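Local coordinates for uncharacterized protein (Acinetobacter baumannii, PDB 5D66) that is of unknown function but folds as an ankyrin repeat domain and so probably serves as a scaffold for binding other proteins, at residues 61-66 with 71-76; 87-92 with 118-123; 93-98 with 122-127; 129-132 with 136-139. All coordinates share one frame; numbering follows the deposited sequence. Where two conformers were deposited one is given.

Overall arrangement
All four contacts belong to the ankyrin stack and are partly buried, interaction 1 most so (five of nine touching residues buried, none exposed), whereas interactions 3 and 4 each include an exposed residue. Interactions 1 and 4 are the same kind of joint, about 20 Å apart between centres: a loop meets the start of the following helix, held by hydrogen bonds and a bridging water. Interactions 2 and 3 join parts far apart in the chain through apolar side chains. Their centres lie about 7 Å apart, and both use helix 115-124. Interaction 1 reaches interaction 3 through Lys65 NZ and Thr98 O, and interaction 3 touches interaction 4 by packing of Thr98 on His130.

Interaction 1 of 4, residues 61-66 with 71-76; sequences DVNAKD and SPYLYA
Ser71 and Pro72 turn their side chains onto the backbone of Val62 to Ala64, carbon against carbonyl oxygen: Ser71 CB sits 3.2 Å from Ala64 O, and Pro72 CD lies 3.3 Å from Val62 O. The serine hydroxyl stands between its own backbone N and carbonyl carbon (chi1 66°), where OG accepts from Leu74 N at 3.0 Å and so caps helix 72-79. A water ties Ser71 OG to Asn63 OD1, 2.7 Å from each, and donates to the amide oxygen. That amide is also fixed by the next loop, OD1 accepting from Asp94 N and ND2 donating to Gly92 O. Tyr73 sets its CB against Val62 O while its ring heads off to Leu85 and Thr88. Farther along, the extended Lys65 chain slants over Leu74, CE to CD1 4.0 Å, and carries NZ on to Thr98 O and Gln69 OE1. The one direct hydrogen bond across runs from Tyr73 N to Val62 O, 3.1 Å, almost straight (174°) and in the carbonyl plane. This is the loop-to-helix joint of an ankyrin repeat. Two N-H groups at the helix start, of Tyr73 and Leu74, are thus satisfied by an oxygen from the loop and one from the N-cap serine.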
# COMPACT_ATOMS: atom_id res chain seq x y z
N ASP A 61 4.48 1.15 -16.01
CA ASP A 61 4.78 0.09 -15.06
C ASP A 61 4.43 0.51 -13.65
O ASP A 61 5.01 1.42 -13.03
CB ASP A 61 6.24 -0.26 -15.17
CG ASP A 61 6.68 -1.45 -14.38
OD1 ASP A 61 5.92 -1.93 -13.53
OD2 ASP A 61 7.86 -1.87 -14.60
N VAL A 62 3.44 -0.15 -13.08
CA VAL A 62 2.98 0.12 -11.74
C VAL A 62 3.94 -0.29 -10.64
O VAL A 62 3.72 0.07 -9.47
CB VAL A 62 1.57 -0.49 -11.47
CG1 VAL A 62 0.58 -0.04 -12.52
CG2 VAL A 62 1.63 -2.01 -11.35
N ASN A 63 4.98 -1.00 -11.02
CA ASN A 63 6.04 -1.43 -10.11
C ASN A 63 7.34 -0.69 -10.28
O ASN A 63 8.29 -0.98 -9.58
CB ASN A 63 6.31 -2.92 -10.30
CG ASN A 63 5.03 -3.73 -10.06
OD1 ASN A 63 4.43 -3.63 -8.99
ND2 ASN A 63 4.65 -4.56 -11.03
N ALA A 64 7.43 0.25 -11.21
CA ALA A 64 8.65 1.03 -11.33
C ALA A 64 8.85 1.79 -10.02
O ALA A 64 7.89 2.30 -9.47
CB ALA A 64 8.56 2.01 -12.51
N LYS A 65 10.09 1.88 -9.57
CA LYS A 65 10.43 2.53 -8.32
C LYS A 65 11.10 3.90 -8.49
O LYS A 65 11.79 4.12 -9.45
CB LYS A 65 11.27 1.63 -7.40
CG LYS A 65 10.42 0.56 -6.66
CD LYS A 65 11.23 -0.29 -5.75
CE LYS A 65 10.35 -1.14 -4.80
NZ LYS A 65 11.24 -2.04 -4.02
N ASP A 66 10.89 4.72 -7.50
CA ASP A 66 11.57 6.00 -7.33
C ASP A 66 12.71 5.88 -6.35
O ASP A 66 12.98 4.80 -5.79
CB ASP A 66 10.56 7.08 -7.00
CG ASP A 66 10.10 7.12 -5.54
OD1 ASP A 66 10.47 6.21 -4.78
OD2 ASP A 66 9.39 8.11 -5.21
N SER A 71 6.68 2.66 -5.47
CA SER A 71 6.07 2.43 -6.77
C SER A 71 4.67 2.96 -6.75
O SER A 71 4.06 3.15 -5.67
CB SER A 71 6.05 0.96 -7.17
OG SER A 71 5.18 0.27 -6.28
N PRO A 72 4.03 3.10 -7.92
CA PRO A 72 2.62 3.52 -7.93
C PRO A 72 1.72 2.61 -7.06
O PRO A 72 0.93 3.09 -6.28
CB PRO A 72 2.26 3.56 -9.41
CG PRO A 72 3.60 3.94 -10.05
CD PRO A 72 4.64 3.23 -9.25
N TYR A 73 1.87 1.29 -7.24
CA TYR A 73 1.11 0.33 -6.43
C TYR A 73 1.41 0.52 -4.93
O TYR A 73 0.49 0.61 -4.11
CB TYR A 73 1.44 -1.08 -6.92
CG TYR A 73 1.26 -2.15 -5.86
CD1 TYR A 73 0.00 -2.51 -5.43
CD2 TYR A 73 2.35 -2.76 -5.28
CE1 TYR A 73 -0.14 -3.50 -4.44
CE2 TYR A 73 2.23 -3.74 -4.31
CZ TYR A 73 0.98 -4.06 -3.86
OH TYR A 73 0.82 -5.02 -2.87
N LEU A 74 2.69 0.49 -4.54
CA LEU A 74 3.03 0.55 -3.13
C LEU A 74 2.54 1.82 -2.47
O LEU A 74 2.04 1.80 -1.33
CB LEU A 74 4.52 0.37 -2.91
CG LEU A 74 5.06 -0.99 -3.16
CD1 LEU A 74 6.60 -0.94 -3.34
CD2 LEU A 74 4.75 -1.91 -2.00
N TYR A 75 2.70 2.95 -3.14
CA TYR A 75 2.35 4.23 -2.62
C TYR A 75 0.81 4.37 -2.53
O TYR A 75 0.26 4.87 -1.54
CB TYR A 75 2.86 5.35 -3.50
CG TYR A 75 2.75 6.73 -2.93
CD1 TYR A 75 3.79 7.25 -2.21
CD2 TYR A 75 1.65 7.51 -3.12
CE1 TYR A 75 3.72 8.52 -1.64
CE2 TYR A 75 1.56 8.76 -2.58
CZ TYR A 75 2.61 9.28 -1.84
OH TYR A 75 2.55 10.57 -1.32
N ALA A 76 0.09 3.93 -3.57
CA ALA A 76 -1.38 4.02 -3.54
C ALA A 76 -1.91 3.19 -2.37
O ALA A 76 -2.86 3.61 -1.68
CB ALA A 76 -2.01 3.58 -4.84
O HOH W 1 5.51 -2.40 -6.82

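Interaction 2 of 4, residues 87-92 with 118-123; sequences MTLMHG and VRTLIA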
# COMPACT_ATOMS: atom_id res chain seq x y z
N MSE A 87 -6.67 0.08 -9.94
CA MSE A 87 -6.10 0.06 -11.29
C MSE A 87 -4.81 -0.72 -11.31
O MSE A 87 -4.55 -1.55 -12.23
CB MSE A 87 -5.86 1.45 -11.83
CG MSE A 87 -6.99 2.36 -11.90
SE MSE A 87 -6.35 4.17 -12.33
CE MSE A 87 -7.91 5.08 -11.69
N THR A 88 -3.93 -0.46 -10.35
CA THR A 88 -2.67 -1.19 -10.31
C THR A 88 -2.85 -2.70 -10.15
O THR A 88 -2.08 -3.49 -10.72
CB THR A 88 -1.65 -0.60 -9.30
OG1 THR A 88 -1.97 -0.95 -7.97
CG2 THR A 88 -1.44 0.86 -9.42
N LEU A 89 -3.82 -3.08 -9.32
CA LEU A 89 -4.09 -4.48 -9.09
C LEU A 89 -4.58 -5.25 -10.32
O LEU A 89 -4.40 -6.42 -10.44
CB LEU A 89 -5.05 -4.66 -7.90
CG LEU A 89 -4.53 -4.23 -6.54
CD1 LEU A 89 -5.65 -4.23 -5.51
CD2 LEU A 89 -3.46 -5.15 -6.08
N MSE A 90 -5.17 -4.51 -11.25
CA MSE A 90 -5.67 -5.04 -12.53
C MSE A 90 -4.57 -4.99 -13.62
O MSE A 90 -4.79 -5.55 -14.70
CB MSE A 90 -6.88 -4.22 -12.99
CG MSE A 90 -8.13 -4.53 -12.22
SE MSE A 90 -8.68 -6.39 -12.30
CE MSE A 90 -8.56 -6.75 -14.11
N HIS A 91 -3.43 -4.33 -13.33
CA HIS A 91 -2.40 -4.07 -14.34
C HIS A 91 -1.03 -4.36 -13.81
O HIS A 91 -0.09 -3.62 -14.03
CB HIS A 91 -2.49 -2.65 -14.83
CG HIS A 91 -3.73 -2.38 -15.63
ND1 HIS A 91 -3.89 -2.76 -16.95
CD2 HIS A 91 -4.93 -1.93 -15.22
CE1 HIS A 91 -5.12 -2.45 -17.32
NE2 HIS A 91 -5.77 -1.96 -16.29
N GLY A 92 -0.89 -5.48 -13.13
CA GLY A 92 0.41 -6.06 -12.90
C GLY A 92 1.08 -5.75 -11.58
O GLY A 92 2.28 -6.07 -11.42
N VAL A 118 -7.11 -2.21 3.20
CA VAL A 118 -6.77 -3.48 3.79
C VAL A 118 -7.64 -4.62 3.20
O VAL A 118 -7.12 -5.64 2.78
CB VAL A 118 -6.86 -3.42 5.33
CG1 VAL A 118 -6.84 -4.85 5.94
CG2 VAL A 118 -5.77 -2.55 5.89
N ARG A 119 -8.94 -4.38 3.17
CA ARG A 119 -9.85 -5.39 2.62
C ARG A 119 -9.44 -5.77 1.18
O ARG A 119 -9.38 -6.94 0.82
CB ARG A 119 -11.30 -4.88 2.69
CG ARG A 119 -12.32 -5.94 2.44
CD ARG A 119 -13.77 -5.36 2.29
NE ARG A 119 -14.18 -4.28 3.21
CZ ARG A 119 -14.48 -4.44 4.51
NH1 ARG A 119 -14.56 -5.64 5.05
NH2 ARG A 119 -14.78 -3.38 5.24
N THR A 120 -9.20 -4.77 0.38
CA THR A 120 -8.83 -4.91 -1.02
C THR A 120 -7.54 -5.68 -1.19
O THR A 120 -7.45 -6.57 -2.06
CB THR A 120 -8.77 -3.53 -1.67
OG1 THR A 120 -10.09 -2.92 -1.65
CG2 THR A 120 -8.29 -3.57 -3.12
N LEU A 121 -6.53 -5.33 -0.42
CA LEU A 121 -5.24 -6.00 -0.50
C LEU A 121 -5.27 -7.43 -0.02
O LEU A 121 -4.61 -8.28 -0.59
CB LEU A 121 -4.18 -5.16 0.19
CG LEU A 121 -3.85 -3.82 -0.53
CD1 LEU A 121 -2.98 -2.98 0.40
CD2 LEU A 121 -3.13 -4.00 -1.81
N ILE A 122 -6.03 -7.70 1.06
CA ILE A 122 -6.24 -9.06 1.48
C ILE A 122 -6.86 -9.88 0.34
O ILE A 122 -6.40 -10.99 0.03
CB ILE A 122 -7.10 -9.14 2.75
CG1 ILE A 122 -6.31 -8.64 3.97
CG2 ILE A 122 -7.59 -10.54 2.98
CD1 ILE A 122 -7.20 -8.43 5.19
N ALA A 123 -7.92 -9.34 -0.24
CA ALA A 123 -8.64 -10.03 -1.32
C ALA A 123 -7.74 -10.30 -2.52
O ALA A 123 -7.90 -11.34 -3.18
CB ALA A 123 -9.86 -9.25 -1.77
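Leu89 of helix 82-90 reaches over to Thr120 and Leu121 of helix 115-124, bridging two helices that lie side by side in the ankyrin stack. The backbones stay well apart, Leu89 CA and Leu121 CA being 8.8 Å from each other, so the gap is spanned by side chains alone, and the shared surface is small at 105 Å².

The apolar part rests on the forked end of Leu89. Its CD1 meets Thr120 CG2, the two chains crossing at a slant, while CD2 looks toward Leu121. Thr120 can offer a methyl here because CG2 is anti to its own backbone N, which puts OG1 beside that N (chi1 -64°). Leu121 also packs on Leu106, Ala105 and Val126, and Leu89 has a further apolar neighbour in Leu95, from the loop that follows its own helix.

As for polar groups, no hydrogen bond joins the two segments themselves. Thr120 OG1 turns back into its own helix and bonds chiefly to Glu116 O. A weak bond to the same hydroxyl from Arg86 NH1, one turn before Leu89, is a polar link to helix 82-90.

The two branches of Leu89 are not equally tight: CD1 stands 3.6 Å from Thr120 CG2, and CD2 is looser, 4.4 Å from Leu121 CD2.

Interaction 3 of 4, residues 93-98 with 122-127; sequences ADLKST and IAAGVN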
# COMPACT_ATOMS: atom_id res chain seq x y z
N ALA A 93 0.36 -5.24 -10.59
CA ALA A 93 0.99 -4.99 -9.30
C ALA A 93 1.72 -6.24 -8.80
O ALA A 93 1.16 -7.33 -8.78
CB ALA A 93 -0.09 -4.61 -8.30
N ASP A 94 2.97 -6.05 -8.38
CA ASP A 94 3.76 -7.14 -7.82
C ASP A 94 3.48 -7.22 -6.34
O ASP A 94 3.94 -6.37 -5.58
CB ASP A 94 5.24 -6.87 -8.08
CG ASP A 94 6.13 -7.92 -7.49
OD1 ASP A 94 5.62 -8.86 -6.84
OD2 ASP A 94 7.38 -7.82 -7.68
N LEU A 95 2.62 -8.15 -5.91
CA LEU A 95 2.19 -8.18 -4.56
C LEU A 95 3.29 -8.54 -3.59
O LEU A 95 3.18 -8.40 -2.35
CB LEU A 95 0.97 -9.10 -4.37
CG LEU A 95 -0.22 -8.84 -5.30
CD1 LEU A 95 -1.32 -9.77 -4.89
CD2 LEU A 95 -0.61 -7.39 -5.32
N LYS A 96 4.41 -9.08 -4.09
CA LYS A 96 5.59 -9.40 -3.32
C LYS A 96 6.52 -8.20 -3.18
O LYS A 96 7.52 -8.27 -2.44
CB LYS A 96 6.37 -10.59 -3.91
CG LYS A 96 5.57 -11.88 -3.85
CD LYS A 96 6.38 -13.04 -4.51
CE LYS A 96 5.65 -13.76 -5.62
NZ LYS A 96 6.44 -14.94 -6.10
N SER A 97 6.29 -7.12 -3.91
CA SER A 97 7.17 -5.99 -3.85
C SER A 97 7.04 -5.28 -2.53
O SER A 97 6.01 -5.32 -1.84
CB SER A 97 6.91 -5.01 -5.02
OG SER A 97 5.65 -4.38 -4.95
N THR A 98 8.11 -4.59 -2.18
CA THR A 98 8.23 -3.99 -0.89
C THR A 98 8.72 -2.53 -1.00
O THR A 98 9.51 -2.15 -1.91
CB THR A 98 9.15 -4.79 0.06
OG1 THR A 98 10.42 -4.95 -0.55
CG2 THR A 98 8.58 -6.20 0.43
N ILE A 122 -6.03 -7.70 1.06
CA ILE A 122 -6.24 -9.06 1.48
C ILE A 122 -6.86 -9.88 0.34
O ILE A 122 -6.40 -10.99 0.03
CB ILE A 122 -7.10 -9.14 2.75
CG1 ILE A 122 -6.31 -8.64 3.97
CG2 ILE A 122 -7.59 -10.54 2.98
CD1 ILE A 122 -7.20 -8.43 5.19
N ALA A 123 -7.92 -9.34 -0.24
CA ALA A 123 -8.64 -10.03 -1.32
C ALA A 123 -7.74 -10.30 -2.52
O ALA A 123 -7.90 -11.34 -3.18
CB ALA A 123 -9.86 -9.25 -1.77
N ALA A 124 -6.82 -9.37 -2.81
CA ALA A 124 -5.92 -9.54 -3.92
C ALA A 124 -4.86 -10.63 -3.74
O ALA A 124 -4.31 -11.12 -4.70
CB ALA A 124 -5.20 -8.22 -4.23
N GLY A 125 -4.56 -10.94 -2.46
CA GLY A 125 -3.56 -11.94 -2.14
C GLY A 125 -2.29 -11.44 -1.55
O GLY A 125 -1.32 -12.21 -1.51
N VAL A 126 -2.18 -10.19 -1.12
CA VAL A 126 -0.94 -9.78 -0.44
C VAL A 126 -0.75 -10.69 0.78
O VAL A 126 -1.69 -10.92 1.54
CB VAL A 126 -1.02 -8.29 -0.06
CG1 VAL A 126 0.27 -7.89 0.66
CG2 VAL A 126 -1.16 -7.39 -1.30
N ASN A 127 0.48 -11.10 1.04
CA ASN A 127 0.78 -12.06 2.10
C ASN A 127 0.56 -11.40 3.46
O ASN A 127 1.40 -10.57 3.90
CB ASN A 127 2.20 -12.52 1.93
CG ASN A 127 2.69 -13.44 3.04
OD1 ASN A 127 1.95 -13.82 3.94
ND2 ASN A 127 3.96 -13.76 3.00
O HOH W 2 2.79 -10.58 -0.61
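Leu95 lays its side chain against the end of helix 115-124, and its path can be followed outward from the backbone. CB is the first to touch, 4.1 Å from Val126 CG2. At CG, anti to the carbonyl carbon (chi1 -53°), the chain forks. CD1 goes to the helix end, where it stands 3.3 Å from Ala124 O and 4.2 Å from Ala124 CB and also brushes the backbone of Gly125. CD2 instead meets Val126 CG2 at 4.1 Å, so one valine methyl touches both the root and one tip of the leucine.

What Leu95 packs on is a Schellman motif. Gly125 leaves the helix with a positive phi (109°), and Gly125 N and Val126 N bond back into the last turn, to Ile122 O and Leu121 O. The leucine thus packs on a helix end where the N-H groups of Gly125 and Val126 are already bonded back.

Its own loop is also held by hydrogen bonds. A type I turn runs from Asp94 to Ser97, and Asp94 O accepts both Ser97 N and Ser97 OG, the hydroxyl at 2.7 Å. Asp94 OD1 takes Lys96 N from above the carboxylate plane, an Asx turn. A water carries the polar link between the segments, donating to Leu95 O at 2.8 Å and accepting from Asn127 N at 2.9 Å.

There are no strands nearby: Leu95 is wedged between helix ends, with Leu89 of helix 82-90 and Tyr73 of helix 72-79 also against it and helix 115-124 stopping at its tip.

Interaction 4 of 4, residues 129-132 with 136-139; sequences NHVN and WTAL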
# COMPACT_ATOMS: atom_id res chain seq x y z
N ASN A 129 1.14 -12.51 6.31
CA ASN A 129 2.18 -12.87 7.25
C ASN A 129 3.58 -12.25 6.96
O ASN A 129 4.54 -12.56 7.62
CB ASN A 129 2.30 -14.39 7.39
CG ASN A 129 1.12 -14.97 8.13
OD1 ASN A 129 0.55 -14.35 9.04
ND2 ASN A 129 0.73 -16.18 7.77
N HIS A 130 3.63 -11.35 5.97
CA HIS A 130 4.90 -10.71 5.66
C HIS A 130 5.38 -9.83 6.81
O HIS A 130 4.61 -9.11 7.43
CB HIS A 130 4.72 -9.81 4.43
CG HIS A 130 5.96 -9.20 3.90
ND1 HIS A 130 6.66 -9.70 2.83
CD2 HIS A 130 6.56 -8.07 4.26
CE1 HIS A 130 7.71 -8.91 2.64
NE2 HIS A 130 7.72 -7.96 3.54
N VAL A 131 6.67 -9.91 7.09
CA VAL A 131 7.32 -9.14 8.14
C VAL A 131 8.29 -8.10 7.54
O VAL A 131 9.15 -8.41 6.73
CB VAL A 131 8.18 -10.07 9.07
CG1 VAL A 131 8.75 -9.28 10.23
CG2 VAL A 131 7.36 -11.22 9.60
N ASN A 132 8.07 -6.85 7.91
CA ASN A 132 8.92 -5.75 7.37
C ASN A 132 10.23 -5.61 8.16
O ASN A 132 10.54 -6.41 9.07
CB ASN A 132 8.12 -4.45 7.26
CG ASN A 132 7.83 -3.79 8.59
OD1 ASN A 132 8.39 -4.16 9.63
ND2 ASN A 132 6.92 -2.83 8.55
N TRP A 136 7.79 -6.03 11.96
CA TRP A 136 6.37 -5.92 12.17
C TRP A 136 5.62 -6.50 10.97
O TRP A 136 5.99 -6.31 9.82
CB TRP A 136 5.88 -4.51 12.46
CG TRP A 136 6.37 -3.90 13.70
CD1 TRP A 136 6.70 -4.56 14.84
CD2 TRP A 136 6.56 -2.52 13.99
NE1 TRP A 136 7.07 -3.69 15.82
CE2 TRP A 136 6.99 -2.42 15.33
CE3 TRP A 136 6.53 -1.33 13.21
CZ2 TRP A 136 7.33 -1.19 15.93
CZ3 TRP A 136 6.80 -0.10 13.82
CH2 TRP A 136 7.18 -0.04 15.19
N THR A 137 4.52 -7.17 11.27
CA THR A 137 3.51 -7.59 10.32
C THR A 137 2.42 -6.50 10.25
O THR A 137 2.36 -5.58 11.11
CB THR A 137 2.89 -8.90 10.80
OG1 THR A 137 2.37 -8.60 12.11
CG2 THR A 137 3.80 -10.05 10.86
N ALA A 138 1.48 -6.66 9.34
CA ALA A 138 0.30 -5.81 9.31
C ALA A 138 -0.45 -5.86 10.66
O ALA A 138 -0.87 -4.84 11.12
CB ALA A 138 -0.58 -6.20 8.16
N LEU A 139 -0.63 -7.07 11.19
CA LEU A 139 -1.29 -7.26 12.46
C LEU A 139 -0.58 -6.47 13.58
O LEU A 139 -1.24 -5.76 14.36
CB LEU A 139 -1.40 -8.73 12.80
CG LEU A 139 -2.11 -9.11 14.09
CD1 LEU A 139 -3.52 -8.65 14.13
CD2 LEU A 139 -2.02 -10.59 14.30
O HOH W 3 1.99 -8.48 7.16
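The backbones of Val131 and Thr137 pass 4.7 Å apart at their CA atoms, and Asn132 N bonds to Trp136 O at 2.9 Å, nearly straight (177°) although the donor is tilted from the carbonyl plane. The Asn132 side chain makes the return bond. With CG between its backbone N and carbonyl carbon (chi1 73°), the amide is brought round to the Trp136 backbone, and OD1 accepts Trp136 N at 3.0 Å from well above the carbonyl plane. OD1 also takes Leu134 N, and ND2 goes to Glu141 OE2, so both ends of the amide are engaged. The indole of Trp136 leads off instead toward Glu141, Ile144 and Leu145, leaving its CB near Asn132 OD1.

Val131 uses its methyls: CG1 lies near the backbone N of Trp136, and CG2 makes the apolar contact with Thr137 CG2, 4.0 Å. Thr137 is the N-cap of helix 138-144, its OG1 turned to Leu140 N, and it stands where ankyrin repeats have the threonine of their TPLH motif; the segment 129-132 is the loop that runs up to that helix.

His130 O serves the same helix start in two ways. It accepts a CA-H...O contact from Thr137 CA at 3.4 Å, and it accepts from a water, 2.7 Å away, that in turn accepts from Ala138 N at 2.9 Å. The imidazole finds its partners outside the two segments, NE2 bonded to Gly102 O and the ring packed on Thr98, Thr104 and Ile107.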